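Local coordinates for protein YiiM (PDB 1O65) that is of unknown physiological role but, as a MOSC-family protein, probably binds molybdenum and acts as an oxidoreductase on nitrogenous compounds, at residues L46-L51 with G63-A68; E75-W80 with F91-F96; L147-G152 with I189-P194. All coordinates share one frame; numbering follows the deposited sequence.

Contact 1: L46-L51 with G63-A68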
loop_
_atom_site.group_PDB
_atom_site.type_symbol
_atom_site.label_atom_id
_atom_site.label_comp_id
_atom_site.label_asym_id
_atom_site.label_seq_id
_atom_site.Cartn_x
_atom_site.Cartn_y
_atom_site.Cartn_z
ATOM N N LEU A 46 1.317 -0.639 18.034
ATOM C CA LEU A 46 1.888 -0.641 16.680
ATOM C C LEU A 46 3.397 -0.407 16.844
ATOM O O LEU A 46 3.796 0.659 17.338
ATOM C CB LEU A 46 1.255 0.398 15.769
ATOM C CG LEU A 46 1.999 0.743 14.480
ATOM C CD1 LEU A 46 2.305 -0.478 13.615
ATOM C CD2 LEU A 46 1.241 1.771 13.647
ATOM N N THR A 47 4.192 -1.416 16.513
ATOM C CA THR A 47 5.647 -1.288 16.653
ATOM C C THR A 47 6.295 -0.967 15.322
ATOM O O THR A 47 5.638 -0.999 14.283
ATOM C CB THR A 47 6.282 -2.555 17.263
ATOM O OG1 THR A 47 7.663 -2.247 17.586
ATOM C CG2 THR A 47 6.293 -3.731 16.323
ATOM N N GLU A 48 7.593 -0.744 15.284
ATOM C CA GLU A 48 8.333 -0.449 14.073
ATOM C C GLU A 48 7.997 -1.375 12.909
ATOM O O GLU A 48 7.850 -0.954 11.777
ATOM C CB GLU A 48 9.844 -0.623 14.345
ATOM C CG GLU A 48 10.689 -0.496 13.080
ATOM C CD GLU A 48 12.177 -0.519 13.351
ATOM O OE1 GLU A 48 12.716 -1.609 13.647
ATOM O OE2 GLU A 48 12.838 0.535 13.256
ATOM N N LEU A 49 7.974 -2.673 13.186
ATOM C CA LEU A 49 7.764 -3.705 12.208
ATOM C C LEU A 49 6.321 -4.046 11.907
ATOM O O LEU A 49 6.057 -4.808 10.987
ATOM C CB LEU A 49 8.511 -4.971 12.708
ATOM C CG LEU A 49 10.039 -4.825 12.768
ATOM C CD1 LEU A 49 10.660 -6.156 13.203
ATOM C CD2 LEU A 49 10.584 -4.389 11.417
ATOM N N GLY A 50 5.357 -3.562 12.689
ATOM C CA GLY A 50 3.977 -3.926 12.373
ATOM C C GLY A 50 3.143 -4.019 13.631
ATOM O O GLY A 50 3.617 -3.649 14.712
ATOM N N LEU A 51 1.902 -4.412 13.467
ATOM C CA LEU A 51 0.953 -4.542 14.562
ATOM C C LEU A 51 1.184 -5.783 15.410
ATOM O O LEU A 51 1.314 -6.900 14.888
ATOM C CB LEU A 51 -0.489 -4.554 14.015
ATOM C CG LEU A 51 -1.029 -3.147 13.666
ATOM C CD1 LEU A 51 -2.229 -3.232 12.744
ATOM C CD2 LEU A 51 -1.414 -2.393 14.930
ATOM N N GLY A 63 14.106 -4.531 4.538
ATOM C CA GLY A 63 13.151 -3.466 4.226
ATOM C C GLY A 63 11.858 -3.598 5.023
ATOM O O GLY A 63 10.903 -2.865 4.796
ATOM N N GLY A 64 11.873 -4.404 6.072
ATOM C CA GLY A 64 10.780 -4.668 6.962
ATOM C C GLY A 64 10.094 -3.443 7.544
ATOM O O GLY A 64 8.874 -3.326 7.602
ATOM N N PRO A 65 10.884 -2.501 8.039
ATOM C CA PRO A 65 10.342 -1.260 8.571
ATOM C C PRO A 65 9.500 -0.538 7.528
ATOM O O PRO A 65 8.439 -0.000 7.864
ATOM C CB PRO A 65 11.569 -0.475 9.003
ATOM C CG PRO A 65 12.629 -1.511 9.231
ATOM C CD PRO A 65 12.345 -2.603 8.244
ATOM N N ASP A 66 9.854 -0.574 6.249
ATOM C CA ASP A 66 9.081 0.042 5.181
ATOM C C ASP A 66 7.788 -0.677 4.835
ATOM O O ASP A 66 7.080 -0.200 3.951
ATOM C CB ASP A 66 9.920 0.106 3.881
ATOM C CG ASP A 66 11.053 1.101 4.012
ATOM O OD1 ASP A 66 10.907 2.100 4.738
ATOM O OD2 ASP A 66 12.108 0.876 3.384
ATOM N N ARG A 67 7.494 -1.839 5.411
ATOM C CA ARG A 67 6.250 -2.531 5.053
ATOM C C ARG A 67 5.553 -3.046 6.301
ATOM O O ARG A 67 4.981 -4.122 6.337
ATOM C CB ARG A 67 6.500 -3.637 4.038
ATOM C CG ARG A 67 7.657 -4.562 4.319
ATOM C CD ARG A 67 7.975 -5.454 3.098
ATOM N NE ARG A 67 9.370 -5.945 3.213
ATOM C CZ ARG A 67 9.723 -6.868 4.097
ATOM N NH1 ARG A 67 8.829 -7.407 4.920
ATOM N NH2 ARG A 67 10.984 -7.256 4.186
ATOM N N ALA A 68 5.591 -2.222 7.340
ATOM C CA ALA A 68 4.980 -2.538 8.619
ATOM C C ALA A 68 3.465 -2.675 8.516
ATOM O O ALA A 68 2.897 -3.502 9.242
ATOM C CB ALA A 68 5.367 -1.442 9.613
HETATM O O HOH W 1 8.375 1.011 10.280
HETATM O O HOH W 2 1.049 -5.150 10.600
#
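Leu-49 reaches across to Pro-65 with one methyl, CD2, which settles 4.0 Å from CD of the proline and also lies against the peptide that joins Gly-64 to Pro-65. Its side chain starts out away from 63-68; with CG anti to the carbonyl carbon (chi1 -65°), the branch turns back over the proline. Beside it, the aliphatic part of Glu-48 runs alongside the Pro-65 ring, both side chains pointing the same way. Glu-48 and Leu-49 are the two central residues of a type I beta turn from Thr-47 to Gly-50, the hairpin connection between strands 43-47 and 50-51 of the small three-stranded antiparallel sheet in the MOSC region; the facing loop, with a 3-10 segment at 65-66, leads into strand 69-73 of the large mixed sheet. The buried Ala-68 directs its CB at the turn, 3.3 Å from Glu-48 O. No direct hydrogen bond spans the two segments. A CA-H...O contact joins Ala-68 CA to Leu-49 O at 3.5 Å, and Gly-50, with a positive phi of 148°, brings its own CA to Ala-68 O in another, at 3.3 Å. Two waters bridge the backbones: one donates to Glu-48 O and Pro-65 O, while the other accepts from Leu-51 N and donates to Ala-68 O, 2.8 Å from that oxygen.

Contact 2: E75-W80 with F91-F96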
loop_
_atom_site.group_PDB
_atom_site.type_symbol
_atom_site.label_atom_id
_atom_site.label_comp_id
_atom_site.label_asym_id
_atom_site.label_seq_id
_atom_site.Cartn_x
_atom_site.Cartn_y
_atom_site.Cartn_z
ATOM N N GLU A 75 -13.131 0.556 -1.669
ATOM C CA GLU A 75 -13.668 0.872 -2.999
ATOM C C GLU A 75 -13.302 -0.197 -4.036
ATOM O O GLU A 75 -14.150 -0.572 -4.855
ATOM C CB GLU A 75 -13.152 2.226 -3.479
ATOM C CG GLU A 75 -13.623 3.458 -2.754
ATOM C CD GLU A 75 -12.973 3.832 -1.448
ATOM O OE1 GLU A 75 -12.263 3.022 -0.805
ATOM O OE2 GLU A 75 -13.193 5.002 -0.991
ATOM N N HIS A 76 -12.106 -0.807 -3.996
ATOM C CA HIS A 76 -11.713 -1.767 -5.005
ATOM C C HIS A 76 -12.475 -3.071 -4.982
ATOM O O HIS A 76 -12.444 -3.789 -5.989
ATOM C CB HIS A 76 -10.209 -2.068 -4.987
ATOM C CG HIS A 76 -9.328 -0.872 -5.104
ATOM N ND1 HIS A 76 -9.690 0.250 -5.815
ATOM C CD2 HIS A 76 -8.099 -0.625 -4.597
ATOM C CE1 HIS A 76 -8.741 1.160 -5.706
ATOM N NE2 HIS A 76 -7.750 0.633 -4.985
ATOM N N TYR A 77 -13.079 -3.468 -3.876
ATOM C CA TYR A 77 -13.864 -4.702 -3.827
ATOM C C TYR A 77 -15.089 -4.573 -4.727
ATOM O O TYR A 77 -15.497 -5.549 -5.380
ATOM C CB TYR A 77 -14.261 -5.068 -2.387
ATOM C CG TYR A 77 -13.060 -5.518 -1.567
ATOM C CD1 TYR A 77 -12.233 -6.523 -2.038
ATOM C CD2 TYR A 77 -12.719 -4.887 -0.366
ATOM C CE1 TYR A 77 -11.141 -6.945 -1.306
ATOM C CE2 TYR A 77 -11.614 -5.287 0.360
ATOM C CZ TYR A 77 -10.830 -6.322 -0.113
ATOM O OH TYR A 77 -9.733 -6.742 0.583
ATOM N N LEU A 78 -15.708 -3.389 -4.751
ATOM C CA LEU A 78 -16.828 -3.168 -5.673
ATOM C C LEU A 78 -16.363 -3.512 -7.095
ATOM O O LEU A 78 -16.980 -4.310 -7.804
ATOM C CB LEU A 78 -17.276 -1.706 -5.649
ATOM C CG LEU A 78 -17.834 -1.207 -4.306
ATOM C CD1 LEU A 78 -18.034 0.310 -4.357
ATOM C CD2 LEU A 78 -19.147 -1.921 -3.986
ATOM N N TYR A 79 -15.249 -2.912 -7.524
ATOM C CA TYR A 79 -14.718 -3.213 -8.841
ATOM C C TYR A 79 -14.448 -4.704 -9.030
ATOM O O TYR A 79 -14.815 -5.284 -10.060
ATOM C CB TYR A 79 -13.451 -2.399 -9.113
ATOM C CG TYR A 79 -12.786 -2.781 -10.430
ATOM C CD1 TYR A 79 -13.156 -2.199 -11.623
ATOM C CD2 TYR A 79 -11.790 -3.739 -10.453
ATOM C CE1 TYR A 79 -12.548 -2.571 -12.810
ATOM C CE2 TYR A 79 -11.166 -4.098 -11.626
ATOM C CZ TYR A 79 -11.551 -3.524 -12.805
ATOM O OH TYR A 79 -10.930 -3.905 -13.977
ATOM N N TRP A 80 -13.796 -5.378 -8.084
ATOM C CA TRP A 80 -13.504 -6.799 -8.289
ATOM C C TRP A 80 -14.753 -7.653 -8.315
ATOM O O TRP A 80 -14.869 -8.518 -9.199
ATOM C CB TRP A 80 -12.479 -7.329 -7.297
ATOM C CG TRP A 80 -11.147 -6.641 -7.395
ATOM C CD1 TRP A 80 -10.510 -5.977 -6.400
ATOM C CD2 TRP A 80 -10.310 -6.536 -8.562
ATOM N NE1 TRP A 80 -9.332 -5.451 -6.874
ATOM C CE2 TRP A 80 -9.177 -5.789 -8.191
ATOM C CE3 TRP A 80 -10.395 -7.005 -9.871
ATOM C CZ2 TRP A 80 -8.134 -5.502 -9.084
ATOM C CZ3 TRP A 80 -9.358 -6.743 -10.754
ATOM C CH2 TRP A 80 -8.235 -5.983 -10.366
ATOM N N PHE A 91 -14.354 -11.242 -2.471
ATOM C CA PHE A 91 -13.885 -9.865 -2.481
ATOM C C PHE A 91 -14.406 -9.053 -1.326
ATOM O O PHE A 91 -15.216 -8.134 -1.492
ATOM C CB PHE A 91 -14.139 -9.242 -3.866
ATOM C CG PHE A 91 -13.356 -9.988 -4.931
ATOM C CD1 PHE A 91 -12.025 -9.714 -5.165
ATOM C CD2 PHE A 91 -13.963 -11.012 -5.656
ATOM C CE1 PHE A 91 -11.306 -10.409 -6.127
ATOM C CE2 PHE A 91 -13.246 -11.701 -6.622
ATOM C CZ PHE A 91 -11.914 -11.412 -6.858
ATOM N N VAL A 92 -13.920 -9.364 -0.117
ATOM C CA VAL A 92 -14.256 -8.674 1.106
ATOM C C VAL A 92 -12.976 -8.527 1.945
ATOM O O VAL A 92 -12.087 -9.378 1.836
ATOM C CB VAL A 92 -15.334 -9.357 1.950
ATOM C CG1 VAL A 92 -16.676 -9.443 1.240
ATOM C CG2 VAL A 92 -14.948 -10.780 2.346
ATOM N N ALA A 93 -12.812 -7.416 2.639
ATOM C CA ALA A 93 -11.624 -7.225 3.478
ATOM C C ALA A 93 -11.538 -8.387 4.463
ATOM O O ALA A 93 -12.579 -8.861 4.925
ATOM C CB ALA A 93 -11.785 -5.885 4.192
ATOM N N PRO A 94 -10.362 -8.912 4.762
ATOM C CA PRO A 94 -9.116 -8.431 4.189
ATOM C C PRO A 94 -8.521 -9.408 3.196
ATOM O O PRO A 94 -7.330 -9.763 3.265
ATOM C CB PRO A 94 -8.235 -8.334 5.439
ATOM C CG PRO A 94 -8.629 -9.576 6.198
ATOM C CD PRO A 94 -10.103 -9.724 5.982
ATOM N N ALA A 95 -9.284 -9.749 2.156
ATOM C CA ALA A 95 -8.843 -10.715 1.166
ATOM C C ALA A 95 -7.489 -10.384 0.561
ATOM O O ALA A 95 -6.736 -11.283 0.189
ATOM C CB ALA A 95 -9.865 -10.874 0.051
ATOM N N PHE A 96 -7.143 -9.106 0.427
ATOM C CA PHE A 96 -5.851 -8.757 -0.167
ATOM C C PHE A 96 -4.721 -8.728 0.838
ATOM O O PHE A 96 -3.623 -8.297 0.467
ATOM C CB PHE A 96 -5.963 -7.419 -0.929
ATOM C CG PHE A 96 -6.596 -7.599 -2.289
ATOM C CD1 PHE A 96 -5.834 -7.953 -3.386
ATOM C CD2 PHE A 96 -7.963 -7.461 -2.455
ATOM C CE1 PHE A 96 -6.418 -8.142 -4.625
ATOM C CE2 PHE A 96 -8.561 -7.647 -3.692
ATOM C CZ PHE A 96 -7.790 -7.986 -4.778
#
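The ring of Tyr-77 has the Val-92 carbonyl carbon over one face, 3.7 Å above the plane and toward the rim; the Phe-91 ring carries Trp-80 CB over a face and Tyr-77 CD1 at its edge; and Phe-96 receives Tyr-77 CE1 at its edge, in plane. Tyr-77, Trp-80, Phe-91 and Phe-96 form an aromatic cluster between helix 75-83 and the irregular loop that leads to strand 100-102, in the MOSC domain. Tyr-77 buries more surface here than any other residue of the two segments. Its CG stands anti to the carbonyl carbon (chi1 -70°), and this carries the ring out from the helix into the curve of the loop, where CE2 lies 3.9 Å from Ala-93 CB. The side chains of Tyr-77 and Phe-96 run antiparallel alongside one another and meet rim to rim, with CE1 of the tyrosine 3.4 Å from CD2 of the phenylalanine. A cis peptide precedes Pro-94, and the backbone bond from Ala-95 N to Val-92 O closes the bend around the phenol. The hydroxyl of Tyr-77 is hydrogen-bonded to Glu-98, farther along the same loop. Trp-80 NE1 bonds to Tyr-72 OH and has Phe-96 CZ 3.6 Å away. The indole and Phe-91 rings are offset with little overlap; the closer approach is a CH-pi interaction, in which Trp-80 CB lies 3.7 Å from the Phe-91 ring centroid, 29° off the ring normal.

Contact 3: L147-G152 with I189-P194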
loop_
_atom_site.group_PDB
_atom_site.type_symbol
_atom_site.label_atom_id
_atom_site.label_comp_id
_atom_site.label_asym_id
_atom_site.label_seq_id
_atom_site.Cartn_x
_atom_site.Cartn_y
_atom_site.Cartn_z
ATOM N N LEU A 147 -3.829 -8.154 -13.206
ATOM C CA LEU A 147 -4.984 -7.264 -13.158
ATOM C C LEU A 147 -4.755 -6.149 -12.150
ATOM O O LEU A 147 -4.870 -4.983 -12.527
ATOM C CB LEU A 147 -6.238 -8.085 -12.882
ATOM C CG LEU A 147 -7.237 -8.385 -13.980
ATOM C CD1 LEU A 147 -6.702 -8.315 -15.407
ATOM C CD2 LEU A 147 -7.819 -9.797 -13.751
ATOM N N MET A 148 -4.407 -6.438 -10.891
ATOM C CA MET A 148 -4.159 -5.359 -9.933
ATOM C C MET A 148 -3.132 -4.362 -10.461
ATOM O O MET A 148 -3.368 -3.148 -10.453
ATOM C CB MET A 148 -3.659 -5.818 -8.574
ATOM C CG MET A 148 -4.443 -6.878 -7.862
ATOM S SD MET A 148 -3.656 -7.394 -6.339
ATOM C CE MET A 148 -3.540 -5.850 -5.438
ATOM N N GLN A 149 -1.982 -4.874 -10.915
ATOM C CA GLN A 149 -0.936 -3.980 -11.431
ATOM C C GLN A 149 -1.407 -3.140 -12.618
ATOM O O GLN A 149 -1.131 -1.918 -12.662
ATOM C CB GLN A 149 0.329 -4.755 -11.761
ATOM C CG GLN A 149 1.525 -3.842 -12.070
ATOM C CD GLN A 149 2.676 -4.683 -12.597
ATOM O OE1 GLN A 149 3.387 -5.332 -11.837
ATOM N NE2 GLN A 149 2.820 -4.692 -13.915
ATOM N N ASN A 150 -2.120 -3.739 -13.552
ATOM C CA ASN A 150 -2.631 -3.023 -14.710
ATOM C C ASN A 150 -3.641 -1.927 -14.372
ATOM O O ASN A 150 -3.612 -0.840 -14.921
ATOM C CB ASN A 150 -3.286 -3.997 -15.700
ATOM C CG ASN A 150 -2.341 -4.870 -16.482
ATOM O OD1 ASN A 150 -1.117 -4.755 -16.418
ATOM N ND2 ASN A 150 -2.900 -5.813 -17.255
ATOM N N THR A 151 -4.526 -2.147 -13.402
ATOM C CA THR A 151 -5.545 -1.140 -13.083
ATOM C C THR A 151 -5.025 -0.115 -12.093
ATOM O O THR A 151 -5.572 0.956 -11.878
ATOM C CB THR A 151 -6.775 -1.841 -12.480
ATOM O OG1 THR A 151 -6.358 -2.555 -11.285
ATOM C CG2 THR A 151 -7.389 -2.775 -13.506
ATOM N N GLY A 152 -3.934 -0.502 -11.414
ATOM C CA GLY A 152 -3.353 0.405 -10.409
ATOM C C GLY A 152 -4.069 0.233 -9.082
ATOM O O GLY A 152 -3.748 0.940 -8.122
ATOM N N ILE A 189 4.445 5.111 -12.783
ATOM C CA ILE A 189 5.853 5.284 -13.083
ATOM C C ILE A 189 6.566 3.931 -12.990
ATOM O O ILE A 189 7.509 3.650 -13.732
ATOM C CB ILE A 189 6.528 6.259 -12.080
ATOM C CG1 ILE A 189 5.981 7.673 -12.269
ATOM C CG2 ILE A 189 8.035 6.184 -12.254
ATOM C CD1 ILE A 189 6.418 8.710 -11.258
ATOM N N ALA A 190 6.207 3.104 -12.028
ATOM C CA ALA A 190 6.868 1.817 -11.889
ATOM C C ALA A 190 6.425 0.811 -12.945
ATOM O O ALA A 190 7.290 0.097 -13.426
ATOM C CB ALA A 190 6.580 1.158 -10.533
ATOM N N TRP A 191 5.116 0.768 -13.245
ATOM C CA TRP A 191 4.638 -0.322 -14.083
ATOM C C TRP A 191 3.890 0.017 -15.350
ATOM O O TRP A 191 3.568 -0.904 -16.111
ATOM C CB TRP A 191 3.693 -1.183 -13.205
ATOM C CG TRP A 191 4.217 -1.656 -11.902
ATOM C CD1 TRP A 191 5.388 -2.338 -11.696
ATOM C CD2 TRP A 191 3.623 -1.506 -10.606
ATOM N NE1 TRP A 191 5.525 -2.624 -10.371
ATOM C CE2 TRP A 191 4.465 -2.136 -9.675
ATOM C CE3 TRP A 191 2.428 -0.936 -10.149
ATOM C CZ2 TRP A 191 4.197 -2.189 -8.294
ATOM C CZ3 TRP A 191 2.167 -0.995 -8.789
ATOM C CH2 TRP A 191 3.041 -1.594 -7.870
ATOM N N HIS A 192 3.492 1.263 -15.607
ATOM C CA HIS A 192 2.721 1.541 -16.812
ATOM C C HIS A 192 3.478 2.308 -17.875
ATOM O O HIS A 192 3.247 2.093 -19.066
ATOM C CB HIS A 192 1.442 2.347 -16.456
ATOM C CG HIS A 192 0.511 1.667 -15.505
ATOM N ND1 HIS A 192 -0.455 2.344 -14.811
ATOM C CD2 HIS A 192 0.407 0.386 -15.085
ATOM C CE1 HIS A 192 -1.138 1.525 -14.036
ATOM N NE2 HIS A 192 -0.622 0.304 -14.182
ATOM N N MET A 193 4.333 3.262 -17.507
ATOM C CA MET A 193 5.020 4.036 -18.521
ATOM C C MET A 193 6.331 3.441 -18.990
ATOM O O MET A 193 6.963 2.611 -18.333
ATOM C CB MET A 193 5.242 5.476 -18.100
ATOM C CG MET A 193 5.497 5.788 -16.657
ATOM S SD MET A 193 6.552 7.256 -16.445
ATOM C CE MET A 193 8.164 6.506 -16.562
ATOM N N PRO A 194 6.713 3.852 -20.205
ATOM C CA PRO A 194 7.987 3.411 -20.752
ATOM C C PRO A 194 9.123 4.130 -20.027
ATOM O O PRO A 194 8.905 5.135 -19.362
ATOM C CB PRO A 194 7.948 3.778 -22.225
ATOM C CG PRO A 194 6.709 4.559 -22.430
ATOM C CD PRO A 194 5.775 4.266 -21.279
HETATM O O HOH W 3 0.886 -2.872 -15.819
#
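Gln-149 lays its side chain over one face of the Trp-191 indole, with CG 3.5 Å from CD2 of the tryptophan. CG is anti to the backbone N (chi1 -170°) and the chain stays extended beyond it, which brings the amide across the pyrrole part of the ring with the two planes only 10° apart. OE1 is hydrogen-bonded to Arg-232, and NE2 makes a longer bond, 3.3 Å, to a water. That water donates to Asn-150 OD1, itself bonded to Gln-146, and more weakly to Trp-191 O. The opposite face of the indole is backed by Ala-190 CB, and Phe-229 and Trp-213 meet the ring edge-to-face. The contact joins the C-terminal end of helix 144-151, in the MOSC domain, to the end of helix 183-191, in the YiiM-like three-helix region. His-192, just past the tryptophan, supplies the direct polar link. Its NE2 donates to Gln-149 O at 2.7 Å, a nearly straight bond (166°) that lies in the carbonyl plane and close to the imidazole plane. The acceptor belongs to the last turn of helix 144-151, where Gly-152 N makes only a weak bond to the same oxygen. Gly-152, with positive phi, takes the chain out of the helix beside the imidazole, its N 4.3 Å from His-192 CE1.

The three contacts follow one another along the chain, each closing before the next opens. Contacts 1 and 2 lie within the MOSC domain, about 23 Å apart between centres, and strand 69-73 of the large mixed sheet joins 63-68 to helix 75-83. Contacts 2 and 3 touch through helix 144-151: Phe-96 and Trp-80 pack on Met-148, Trp-80 also on Leu-147, and Tyr-79 on Thr-151. This helix thus lies between the aromatic cluster and the three-helix region. Contacts 1 and 3 fall on opposite sides of the chain's centre, with nearest atoms about 12 Å apart; contact 1 joins a hairpin turn to a loop inside the MOSC domain, whereas contact 3 joins that domain to the three-helix region.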